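Local coordinates for protein cytochrome c' (Rubrivivax gelatinosus, PDB 2J8W) that carries a high-spin heme c with no sixth iron ligand and probably serves in electron transfer, though its exact role is unknown, at residues T17-H22 with S49-L54. Sequence-based numbering, arbitrary orientation.
Sequences TLIANH and STLSKL. With HEC (heme c), chain C.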
# COMPACT_ATOMS: atom_id res chain seq x y z
N THR A 17 -2.28 -1.39 7.11
CA THR A 17 -0.99 -1.93 7.56
C THR A 17 0.18 -1.11 7.02
O THR A 17 1.09 -0.74 7.74
CB THR A 17 -0.84 -3.39 7.18
OG1 THR A 17 -1.78 -4.16 7.94
CG2 THR A 17 0.54 -3.95 7.39
N LEU A 18 0.14 -0.78 5.72
CA LEU A 18 1.23 0.02 5.16
C LEU A 18 1.25 1.43 5.74
O LEU A 18 2.33 1.97 6.03
CB LEU A 18 1.12 0.06 3.64
CG LEU A 18 1.23 -1.29 2.91
CD1 LEU A 18 1.31 -1.01 1.42
CD2 LEU A 18 2.39 -2.12 3.25
N ILE A 19 0.08 2.03 5.93
CA ILE A 19 -0.01 3.34 6.55
C ILE A 19 0.60 3.30 7.93
O ILE A 19 1.41 4.18 8.30
CB ILE A 19 -1.48 3.82 6.61
CG1 ILE A 19 -2.01 4.14 5.21
CG2 ILE A 19 -1.63 5.01 7.58
CD1 ILE A 19 -3.53 4.26 5.16
N ALA A 20 0.22 2.29 8.73
CA ALA A 20 0.74 2.24 10.09
C ALA A 20 2.25 2.10 10.10
O ALA A 20 2.93 2.72 10.93
CB ALA A 20 0.09 1.06 10.83
N ASN A 21 2.80 1.30 9.20
CA ASN A 21 4.24 1.11 9.20
C ASN A 21 4.97 2.41 8.85
O ASN A 21 5.89 2.85 9.56
CB ASN A 21 4.64 -0.00 8.26
CG ASN A 21 6.08 -0.27 8.32
OD1 ASN A 21 6.87 0.43 7.72
ND2 ASN A 21 6.45 -1.26 9.14
N HIS A 22 4.57 3.07 7.79
CA HIS A 22 5.27 4.29 7.38
C HIS A 22 4.99 5.46 8.31
O HIS A 22 5.90 6.23 8.60
CB HIS A 22 4.96 4.57 5.90
CG HIS A 22 5.64 3.60 5.01
ND1 HIS A 22 6.99 3.71 4.71
CD2 HIS A 22 5.24 2.42 4.50
CE1 HIS A 22 7.35 2.64 4.00
NE2 HIS A 22 6.30 1.85 3.85
N SER A 49 0.69 9.88 2.84
CA SER A 49 -0.29 10.69 2.15
C SER A 49 -0.92 9.94 0.98
O SER A 49 -2.15 9.90 0.83
CB SER A 49 0.35 11.99 1.68
OG SER A 49 -0.64 12.81 1.07
N THR A 50 -0.10 9.35 0.14
CA THR A 50 -0.61 8.54 -0.98
C THR A 50 -1.51 7.41 -0.48
O THR A 50 -2.63 7.20 -0.97
CB THR A 50 0.56 8.02 -1.78
OG1 THR A 50 1.25 9.15 -2.34
CG2 THR A 50 0.16 7.03 -2.89
N LEU A 51 -1.01 6.65 0.48
CA LEU A 51 -1.77 5.51 0.98
C LEU A 51 -3.05 5.89 1.68
O LEU A 51 -4.03 5.13 1.66
CB LEU A 51 -0.88 4.68 1.92
CG LEU A 51 0.34 3.97 1.34
CD1 LEU A 51 1.32 3.62 2.44
CD2 LEU A 51 -0.07 2.75 0.55
N SER A 52 -3.06 7.06 2.31
CA SER A 52 -4.19 7.48 3.13
C SER A 52 -5.44 7.63 2.32
O SER A 52 -6.52 7.62 2.90
CB SER A 52 -3.94 8.79 3.84
OG SER A 52 -3.94 9.88 2.93
N LYS A 53 -5.28 7.80 1.00
CA LYS A 53 -6.41 8.00 0.08
C LYS A 53 -7.05 6.69 -0.37
O LYS A 53 -8.00 6.71 -1.15
CB LYS A 53 -5.93 8.81 -1.14
CG LYS A 53 -5.38 10.20 -0.70
CD LYS A 53 -4.66 10.95 -1.74
CE LYS A 53 -4.32 12.32 -1.23
NZ LYS A 53 -3.53 13.05 -2.25
N LEU A 54 -6.49 5.57 0.06
CA LEU A 54 -6.93 4.27 -0.41
C LEU A 54 -7.97 3.52 0.49
O LEU A 54 -8.95 3.04 -0.04
CB LEU A 54 -5.73 3.35 -0.66
CG LEU A 54 -4.62 3.92 -1.56
CD1 LEU A 54 -3.57 2.89 -1.81
CD2 LEU A 54 -5.29 4.44 -2.88
FE HEC C . -7.32 2.18 11.03
CHA HEC C . -7.81 -1.20 10.69
CHB HEC C . -4.01 1.66 11.43
CHC HEC C . -6.73 5.54 10.56
CHD HEC C . -10.65 2.72 10.48
NA HEC C . -6.15 0.55 11.03
C1A HEC C . -6.52 -0.78 10.93
C2A HEC C . -5.38 -1.64 11.11
C3A HEC C . -4.32 -0.84 11.32
C4A HEC C . -4.79 0.53 11.25
CMA HEC C . -2.85 -1.23 11.52
CAA HEC C . -5.40 -3.16 11.09
CBA HEC C . -5.23 -3.70 9.69
CGA HEC C . -5.10 -5.25 9.78
O1A HEC C . -4.92 -5.85 10.89
O2A HEC C . -5.18 -6.01 8.77
NB HEC C . -5.67 3.40 10.94
C1B HEC C . -4.43 2.96 11.29
C2B HEC C . -3.57 4.11 11.41
C3B HEC C . -4.31 5.20 11.15
C4B HEC C . -5.65 4.76 10.85
CMB HEC C . -2.08 4.10 11.81
CAB HEC C . -3.88 6.65 11.12
CBB HEC C . -2.65 7.02 10.49
NC HEC C . -8.43 3.76 10.57
C1C HEC C . -8.03 5.08 10.47
C2C HEC C . -9.15 5.97 10.31
C3C HEC C . -10.26 5.18 10.27
C4C HEC C . -9.83 3.80 10.47
CMC HEC C . -9.05 7.49 10.16
CAC HEC C . -11.75 5.62 10.10
CBC HEC C . -12.06 6.82 9.49
ND HEC C . -8.94 0.97 10.64
C1D HEC C . -10.26 1.42 10.51
C2D HEC C . -11.14 0.29 10.41
C3D HEC C . -10.29 -0.89 10.45
C4D HEC C . -8.92 -0.41 10.59
CMD HEC C . -12.65 0.32 10.27
CAD HEC C . -10.71 -2.33 10.31
CBD HEC C . -10.59 -2.73 8.84
CGD HEC C . -11.08 -4.16 8.66
O1D HEC C . -11.86 -4.39 7.70
O2D HEC C . -10.65 -5.09 9.43
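In the wall of the heme c pocket of this four-helix-bundle cytochrome, Ile-19 and Leu-18 of helix 5-30 pack on Leu-51 of helix 38-52. The backbones come nearest at Ile-19 and Leu-51, whose CA atoms lie 6.2 Å apart. The side chains of Ile-19 and Leu-51 lie alongside, running opposite ways, Ile-19 CG1 resting 3.5 Å from Leu-51 CB. Beyond it, Ile-19 CD1 reaches on to the backbone of the other segment, 3.6 Å from Leu-51 O and near Ser-52 CA. The other branch faces the cofactor: CG2, anti to the backbone N with CG1 beside it (chi1 -70°), brings its methyl to 3.7 Å from CBB of heme c. Ala-20 CB, 3.8 Å from heme CMA, extends this apolar lining. Leu-18 meets Leu-51 nearly perpendicularly, its CB 3.8 Å from Leu-51 CD1, and also meets Leu-18 of the second subunit, so the layer runs on into the dimer interface. On the far helix, Ser-52 OG donates to Ser-49 O (2.8 Å), tilted 27° from the carbonyl plane; this ties the hydroxyl back to the carbonyl of Ser-49, three residues earlier, while Ser-52 also touches Phe-89 and Val-93 of helix 79-102. An alanine in place of Ile-19 would remove both branches beyond CB and would probably open a gap between Leu-51 and the heme edge at CBB. No hydrogen bond joins the two segments, so their hold on each other rests on hydrocarbon fit, in which the two branches of Ile-19 touch Leu-51 on one hand and the heme on the other.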